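Local coordinates for protein cytochrome c55X (Pseudomonas aeruginosa PAO1, PDB 6TP9) that acts as a small periplasmic monoheme c-type cytochrome, probably transferring electrons through its heme c, and is associated with heme d1 biosynthesis, at residues A[52-57]-A[80-85]; A[31-34]-A[38-41]. The protein carries 1 engineered substitution. All blocks are in the same frame, centred on the assembly; numbering follows the deposited sequence.

Overall arrangement
Interactions 1 and 2 flank the same heme c: Thr56 of the first and Leu40 of the second lie over opposite faces of its pyrrole A ring. Interaction 1 is the more buried, a purely apolar meeting of helix 50-59 with helix 75-86. Interaction 2 is partly buried and irregular, two arms of one loop joined by a backbone hydrogen bond and small side chains. Their centres are 13 Å apart, yet they meet directly where Leu85 CB lies 3.7 Å from Leu40 O. Both also touch the second subunit, which packs on helix 75-86 at interaction 1 and, at interaction 2, extends the short strand of Arg31 and offers His28 to the loop.

Interaction 1 (A[52-57]-A[80-85]). With HEC (heme c), chain M.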
loop_
_atom_site.group_PDB
_atom_site.type_symbol
_atom_site.label_atom_id
_atom_site.label_comp_id
_atom_site.label_asym_id
_atom_site.label_seq_id
_atom_site.Cartn_x
_atom_site.Cartn_y
_atom_site.Cartn_z
ATOM N N SER A 52 14.677 -9.764 -14.938
ATOM C CA SER A 52 15.686 -9.044 -14.170
ATOM C C SER A 52 15.176 -8.734 -12.770
ATOM O O SER A 52 15.849 -9.014 -11.770
ATOM C CB SER A 52 16.071 -7.757 -14.898
ATOM O OG SER A 52 16.559 -8.033 -16.199
ATOM N N LEU A 53 13.976 -8.160 -12.681
ATOM C CA LEU A 53 13.397 -7.838 -11.383
ATOM C C LEU A 53 13.164 -9.098 -10.561
ATOM O O LEU A 53 13.414 -9.113 -9.349
ATOM C CB LEU A 53 12.091 -7.069 -11.578
ATOM C CG LEU A 53 12.188 -5.853 -12.504
ATOM C CD1 LEU A 53 10.810 -5.284 -12.805
ATOM C CD2 LEU A 53 13.085 -4.787 -11.900
ATOM N N VAL A 54 12.688 -10.170 -11.199
ATOM C CA VAL A 54 12.495 -11.427 -10.484
ATOM C C VAL A 54 13.823 -11.936 -9.943
ATOM O O VAL A 54 13.914 -12.380 -8.792
ATOM C CB VAL A 54 11.822 -12.466 -11.400
ATOM C CG1 VAL A 54 11.819 -13.838 -10.738
ATOM C CG2 VAL A 54 10.407 -12.032 -11.739
ATOM N N ALA A 55 14.871 -11.888 -10.766
ATOM C CA ALA A 55 16.197 -12.267 -10.295
ATOM C C ALA A 55 16.583 -11.460 -9.063
ATOM O O ALA A 55 17.015 -12.019 -8.048
ATOM C CB ALA A 55 17.223 -12.073 -11.412
ATOM N N THR A 56 16.422 -10.135 -9.134
ATOM C CA THR A 56 16.766 -9.285 -7.999
ATOM C C THR A 56 16.031 -9.720 -6.738
ATOM O O THR A 56 16.607 -9.722 -5.644
ATOM C CB THR A 56 16.444 -7.824 -8.317
ATOM O OG1 THR A 56 17.173 -7.410 -9.479
ATOM C CG2 THR A 56 16.813 -6.930 -7.143
ATOM N N VAL A 57 14.754 -10.082 -6.867
ATOM C CA VAL A 57 13.992 -10.533 -5.707
ATOM C C VAL A 57 14.590 -11.820 -5.154
ATOM O O VAL A 57 14.819 -11.954 -3.947
ATOM C CB VAL A 57 12.510 -10.720 -6.075
ATOM C CG1 VAL A 57 11.738 -11.294 -4.892
ATOM C CG2 VAL A 57 11.896 -9.404 -6.534
ATOM N N TRP A 80 4.938 -13.350 -9.158
ATOM C CA TRP A 80 3.685 -12.737 -8.731
ATOM C C TRP A 80 3.939 -11.373 -8.101
ATOM O O TRP A 80 3.340 -10.370 -8.503
ATOM C CB TRP A 80 2.972 -13.665 -7.748
ATOM C CG TRP A 80 1.583 -13.243 -7.371
ATOM C CD1 TRP A 80 0.430 -13.532 -8.041
ATOM C CD2 TRP A 80 1.197 -12.474 -6.223
ATOM N NE1 TRP A 80 -0.647 -12.988 -7.386
ATOM C CE2 TRP A 80 -0.203 -12.333 -6.267
ATOM C CE3 TRP A 80 1.900 -11.890 -5.165
ATOM C CZ2 TRP A 80 -0.914 -11.631 -5.297
ATOM C CZ3 TRP A 80 1.193 -11.193 -4.203
ATOM C CH2 TRP A 80 -0.200 -11.071 -4.275
ATOM N N LEU A 81 4.833 -11.318 -7.110
ATOM C CA LEU A 81 5.149 -10.049 -6.464
ATOM C C LEU A 81 5.506 -8.989 -7.498
ATOM O O LEU A 81 5.024 -7.853 -7.438
ATOM C CB LEU A 81 6.300 -10.233 -5.475
ATOM C CG LEU A 81 6.012 -11.011 -4.194
ATOM C CD1 LEU A 81 7.286 -11.194 -3.382
ATOM C CD2 LEU A 81 4.953 -10.298 -3.379
ATOM N N VAL A 82 6.352 -9.357 -8.462
ATOM C CA VAL A 82 6.782 -8.411 -9.487
ATOM C C VAL A 82 5.592 -7.932 -10.308
ATOM O O VAL A 82 5.476 -6.740 -10.617
ATOM C CB VAL A 82 7.864 -9.060 -10.371
ATOM C CG1 VAL A 82 8.109 -8.233 -11.621
ATOM C CG2 VAL A 82 9.151 -9.236 -9.572
ATOM N N ASP A 83 4.691 -8.846 -10.676
ATOM C CA ASP A 83 3.495 -8.438 -11.408
ATOM C C ASP A 83 2.718 -7.382 -10.632
ATOM O O ASP A 83 2.233 -6.404 -11.212
ATOM C CB ASP A 83 2.606 -9.649 -11.691
ATOM C CG ASP A 83 3.261 -10.649 -12.623
ATOM O OD1 ASP A 83 4.127 -10.240 -13.422
ATOM O OD2 ASP A 83 2.902 -11.845 -12.557
ATOM N N ARG A 84 2.596 -7.561 -9.314
ATOM C CA ARG A 84 1.866 -6.596 -8.499
ATOM C C ARG A 84 2.549 -5.235 -8.522
ATOM O O ARG A 84 1.880 -4.198 -8.602
ATOM C CB ARG A 84 1.746 -7.102 -7.063
ATOM C CG ARG A 84 1.160 -8.500 -6.926
ATOM C CD ARG A 84 -0.319 -8.545 -7.270
ATOM N NE ARG A 84 -0.569 -8.400 -8.701
ATOM C CZ ARG A 84 -0.293 -9.332 -9.609
ATOM N NH1 ARG A 84 -0.563 -9.108 -10.887
ATOM N NH2 ARG A 84 0.261 -10.481 -9.243
ATOM N N LEU A 85 3.880 -5.216 -8.438
ATOM C CA LEU A 85 4.607 -3.956 -8.529
ATOM C C LEU A 85 4.386 -3.308 -9.889
ATOM O O LEU A 85 4.126 -2.103 -9.987
ATOM C CB LEU A 85 6.097 -4.190 -8.289
ATOM C CG LEU A 85 6.488 -4.849 -6.969
ATOM C CD1 LEU A 85 7.975 -5.178 -6.959
ATOM C CD2 LEU A 85 6.126 -3.947 -5.805
HETATM FE FE HEC M . 14.200 -4.317 -2.437
HETATM C CHA HEC M . 15.897 -3.024 -5.120
HETATM C CHB HEC M . 11.955 -5.805 -4.617
HETATM C CHC HEC M . 12.664 -5.861 0.185
HETATM C CHD HEC M . 16.106 -2.479 -0.249
HETATM N NA HEC M . 13.945 -4.379 -4.482
HETATM C C1A HEC M . 14.810 -3.820 -5.404
HETATM C C2A HEC M . 14.373 -4.213 -6.729
HETATM C C3A HEC M . 13.288 -4.979 -6.596
HETATM C C4A HEC M . 12.995 -5.099 -5.181
HETATM C CMA HEC M . 12.488 -5.622 -7.748
HETATM C CAA HEC M . 15.049 -3.812 -8.059
HETATM C CBA HEC M . 14.451 -2.501 -8.558
HETATM C CGA HEC M . 15.107 -2.093 -9.851
HETATM O O1A HEC M . 15.773 -2.954 -10.484
HETATM O O2A HEC M . 14.958 -0.908 -10.249
HETATM N NB HEC M . 12.608 -5.588 -2.259
HETATM C C1B HEC M . 11.815 -6.088 -3.276
HETATM C C2B HEC M . 10.830 -6.970 -2.678
HETATM C C3B HEC M . 11.030 -6.979 -1.360
HETATM C C4B HEC M . 12.151 -6.113 -1.067
HETATM C CMB HEC M . 9.727 -7.750 -3.427
HETATM C CAB HEC M . 10.217 -7.766 -0.314
HETATM C CBB HEC M . 10.240 -9.268 -0.655
HETATM N NC HEC M . 14.321 -4.150 -0.412
HETATM C C1C HEC M . 13.664 -4.966 0.487
HETATM C C2C HEC M . 14.183 -4.697 1.811
HETATM C C3C HEC M . 15.173 -3.806 1.692
HETATM C C4C HEC M . 15.253 -3.414 0.294
HETATM C CMC HEC M . 13.758 -5.439 3.099
HETATM C CAC HEC M . 16.019 -3.222 2.849
HETATM C CBC HEC M . 16.632 -4.349 3.704
HETATM N ND HEC M . 15.744 -2.947 -2.648
HETATM C C1D HEC M . 16.411 -2.338 -1.586
HETATM C C2D HEC M . 17.493 -1.536 -2.118
HETATM C C3D HEC M . 17.420 -1.715 -3.638
HETATM C C4D HEC M . 16.307 -2.602 -3.874
HETATM C CMD HEC M . 18.509 -0.681 -1.333
HETATM C CAD HEC M . 18.332 -1.082 -4.708
HETATM C CBD HEC M . 19.604 -1.902 -4.887
HETATM C CGD HEC M . 20.445 -1.206 -5.922
HETATM O O1D HEC M . 21.359 -0.439 -5.525
HETATM O O2D HEC M . 20.189 -1.403 -7.139
#
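Val82, on helix 75-86, turns both of its methyl groups into the side of helix 50-59 formed by Leu53, Val54 and Val57. Here two helices of a class I cytochrome c fold pack together, helix 50-59 also bordering the heme edge that bears methyl CMA: the axes of the two short segments pass 9.6 Å apart, with their N-to-C directions 123° from each other. The approach is closest at Val54 and Val82, whose alpha carbons are the nearest across the segments.

The two methyls divide the work. CG1 of Val82, anti to its backbone N (chi1 167°), lies against Leu53 CB at 4.1 Å, whereas CG2, which the same torsion places beside that N, reaches Val54 CG2 at 3.8 Å. The second methyl also meets Val57 CG2 at 4.1 Å, so one methyl spans two residues three positions apart on the facing helix. The side chains of Leu53 and Val54 each cross that of Val82 at about a right angle.

Leu53 and Val57 carry the contact on to the heme. Val57 CG2 is 4.0 Å from the heme methyl carbon CMA, while Leu53 CD2 comes within 3.5 Å of the propionate oxygen O1A. The same methyl CG2 of Val57 therefore touches both the opposing helix and the cofactor.

Helix 75-86 also receives the second subunit, whose Leu16 packs on Trp80 and whose Leu20 packs on Leu81, consistent with a domain-swapped dimer. Asp83 forms a salt bridge with Arg50 of its own chain.

Beside the packed side chains, Ser52 O takes two donors, Thr56 N and Thr56 OG1; the hydroxyl bond is 3.1 Å long, with OG1 38° out of the carbonyl plane, and Thr56 CG2 rests 3.7 Å from heme C2A.

Interaction 2 (A[31-34]-A[38-41]); sequences RLTG and PALT. With HEC (heme c), chain M.
Leu40 and Leu32 are joined first through their backbones: Leu40 N donates to Leu32 O over 2.9 Å, with an N-H...O angle of 163° and the donor almost in line with the C=O bond. From that fixed point the Leu40 side chain can be followed outward. Its CB sits 3.6 Å from the same Leu32 O and also packs on Leu32 CB, 4.1 Å away. With CG anti to the carbonyl carbon (chi1 -59°), the chain then heads for the porphyrin, and the branches part at CG. CD1 reaches the heme methine carbon CHB at 3.7 Å and brushes Leu32 CD2; CD2 lies over pyrrole A, 3.8 Å from heme C3A.

The two arms belong to the loop that follows the heme-binding CXXCH motif in class I cytochromes c, in which a proline carbonyl typically accepts a hydrogen bond from the heme-ligating histidine. Here Pro38 O accepts from ND1 of His28 of the second subunit, consistent with domain swapping. The Pro38 ring itself lies against pyrrole D, its CD 3.5 Å from heme C3D.

Farther from the heme, Thr33 packs against both Ala39 and Thr41. Its OG1, anti to the backbone N (chi1 174°), faces Ala39 CB at 3.6 Å, and its CB meets Thr41 CG2 at 3.5 Å. That methyl also touches Thr33 CG2 and Arg31 CB, while Thr41 OG1 turns to a hydrogen bond with Ala44 N.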
loop_
_atom_site.group_PDB
_atom_site.type_symbol
_atom_site.label_atom_id
_atom_site.label_comp_id
_atom_site.label_asym_id
_atom_site.label_seq_id
_atom_site.Cartn_x
_atom_site.Cartn_y
_atom_site.Cartn_z
ATOM N N ARG A 31 1.238 2.202 -3.352
ATOM C CA ARG A 31 2.459 1.905 -4.084
ATOM C C ARG A 31 3.598 1.749 -3.089
ATOM O O ARG A 31 3.555 2.285 -1.980
ATOM C CB ARG A 31 2.811 3.010 -5.091
ATOM C CG ARG A 31 1.786 3.234 -6.185
ATOM C CD ARG A 31 1.780 2.097 -7.197
ATOM N NE ARG A 31 0.426 1.596 -7.421
ATOM C CZ ARG A 31 -0.399 2.035 -8.367
ATOM N NH1 ARG A 31 -0.023 2.990 -9.206
ATOM N NH2 ARG A 31 -1.611 1.510 -8.475
ATOM N N LEU A 32 4.628 1.010 -3.498
ATOM C CA LEU A 32 5.847 0.886 -2.697
ATOM C C LEU A 32 6.832 1.941 -3.185
ATOM O O LEU A 32 7.597 1.725 -4.126
ATOM C CB LEU A 32 6.431 -0.517 -2.788
ATOM C CG LEU A 32 5.883 -1.511 -1.764
ATOM C CD1 LEU A 32 4.452 -1.897 -2.098
ATOM C CD2 LEU A 32 6.773 -2.743 -1.685
ATOM N N THR A 33 6.805 3.099 -2.532
ATOM C CA THR A 33 7.682 4.206 -2.881
ATOM C C THR A 33 7.716 5.172 -1.706
ATOM O O THR A 33 6.862 5.126 -0.818
ATOM C CB THR A 33 7.215 4.911 -4.162
ATOM O OG1 THR A 33 8.012 6.080 -4.390
ATOM C CG2 THR A 33 5.746 5.305 -4.061
ATOM N N GLY A 34 8.722 6.042 -1.707
ATOM C CA GLY A 34 8.876 7.024 -0.657
ATOM C C GLY A 34 9.690 6.574 0.536
ATOM O O GLY A 34 9.865 7.359 1.477
ATOM N N PRO A 38 14.648 2.340 -3.159
ATOM C CA PRO A 38 14.157 2.887 -4.430
ATOM C C PRO A 38 12.664 2.670 -4.610
ATOM O O PRO A 38 12.022 1.873 -3.923
ATOM C CB PRO A 38 14.958 2.117 -5.483
ATOM C CG PRO A 38 15.317 0.834 -4.816
ATOM C CD PRO A 38 15.533 1.177 -3.365
ATOM N N ALA A 39 12.111 3.404 -5.574
ATOM C CA ALA A 39 10.701 3.290 -5.908
ATOM C C ALA A 39 10.446 2.009 -6.691
ATOM O O ALA A 39 11.171 1.697 -7.641
ATOM C CB ALA A 39 10.245 4.497 -6.723
ATOM N N LEU A 40 9.410 1.272 -6.292
ATOM C CA LEU A 40 8.972 0.075 -7.000
ATOM C C LEU A 40 7.641 0.299 -7.711
ATOM O O LEU A 40 6.852 -0.635 -7.875
ATOM C CB LEU A 40 8.867 -1.106 -6.038
ATOM C CG LEU A 40 10.155 -1.486 -5.305
ATOM C CD1 LEU A 40 9.929 -2.724 -4.450
ATOM C CD2 LEU A 40 11.302 -1.707 -6.281
ATOM N N THR A 41 7.379 1.533 -8.135
ATOM C CA THR A 41 6.137 1.853 -8.817
ATOM C C THR A 41 6.196 1.388 -10.269
ATOM O O THR A 41 7.272 1.101 -10.796
ATOM C CB THR A 41 5.878 3.355 -8.764
ATOM O OG1 THR A 41 6.790 4.030 -9.640
ATOM C CG2 THR A 41 6.065 3.883 -7.351
HETATM FE FE HEC M . 14.200 -4.317 -2.437
HETATM C CHA HEC M . 15.897 -3.024 -5.120
HETATM C CHB HEC M . 11.955 -5.805 -4.617
HETATM C CHC HEC M . 12.664 -5.861 0.185
HETATM C CHD HEC M . 16.106 -2.479 -0.249
HETATM N NA HEC M . 13.945 -4.379 -4.482
HETATM C C1A HEC M . 14.810 -3.820 -5.404
HETATM C C2A HEC M . 14.373 -4.213 -6.729
HETATM C C3A HEC M . 13.288 -4.979 -6.596
HETATM C C4A HEC M . 12.995 -5.099 -5.181
HETATM C CMA HEC M . 12.488 -5.622 -7.748
HETATM C CAA HEC M . 15.049 -3.812 -8.059
HETATM C CBA HEC M . 14.451 -2.501 -8.558
HETATM C CGA HEC M . 15.107 -2.093 -9.851
HETATM O O1A HEC M . 15.773 -2.954 -10.484
HETATM O O2A HEC M . 14.958 -0.908 -10.249
HETATM N NB HEC M . 12.608 -5.588 -2.259
HETATM C C1B HEC M . 11.815 -6.088 -3.276
HETATM C C2B HEC M . 10.830 -6.970 -2.678
HETATM C C3B HEC M . 11.030 -6.979 -1.360
HETATM C C4B HEC M . 12.151 -6.113 -1.067
HETATM C CMB HEC M . 9.727 -7.750 -3.427
HETATM C CAB HEC M . 10.217 -7.766 -0.314
HETATM C CBB HEC M . 10.240 -9.268 -0.655
HETATM N NC HEC M . 14.321 -4.150 -0.412
HETATM C C1C HEC M . 13.664 -4.966 0.487
HETATM C C2C HEC M . 14.183 -4.697 1.811
HETATM C C3C HEC M . 15.173 -3.806 1.692
HETATM C C4C HEC M . 15.253 -3.414 0.294
HETATM C CMC HEC M . 13.758 -5.439 3.099
HETATM C CAC HEC M . 16.019 -3.222 2.849
HETATM C CBC HEC M . 16.632 -4.349 3.704
HETATM N ND HEC M . 15.744 -2.947 -2.648
HETATM C C1D HEC M . 16.411 -2.338 -1.586
HETATM C C2D HEC M . 17.493 -1.536 -2.118
HETATM C C3D HEC M . 17.420 -1.715 -3.638
HETATM C C4D HEC M . 16.307 -2.602 -3.874
HETATM C CMD HEC M . 18.509 -0.681 -1.333
HETATM C CAD HEC M . 18.332 -1.082 -4.708
HETATM C CBD HEC M . 19.604 -1.902 -4.887
HETATM C CGD HEC M . 20.445 -1.206 -5.922
HETATM O O1D HEC M . 21.359 -0.439 -5.525
HETATM O O2D HEC M . 20.189 -1.403 -7.139
#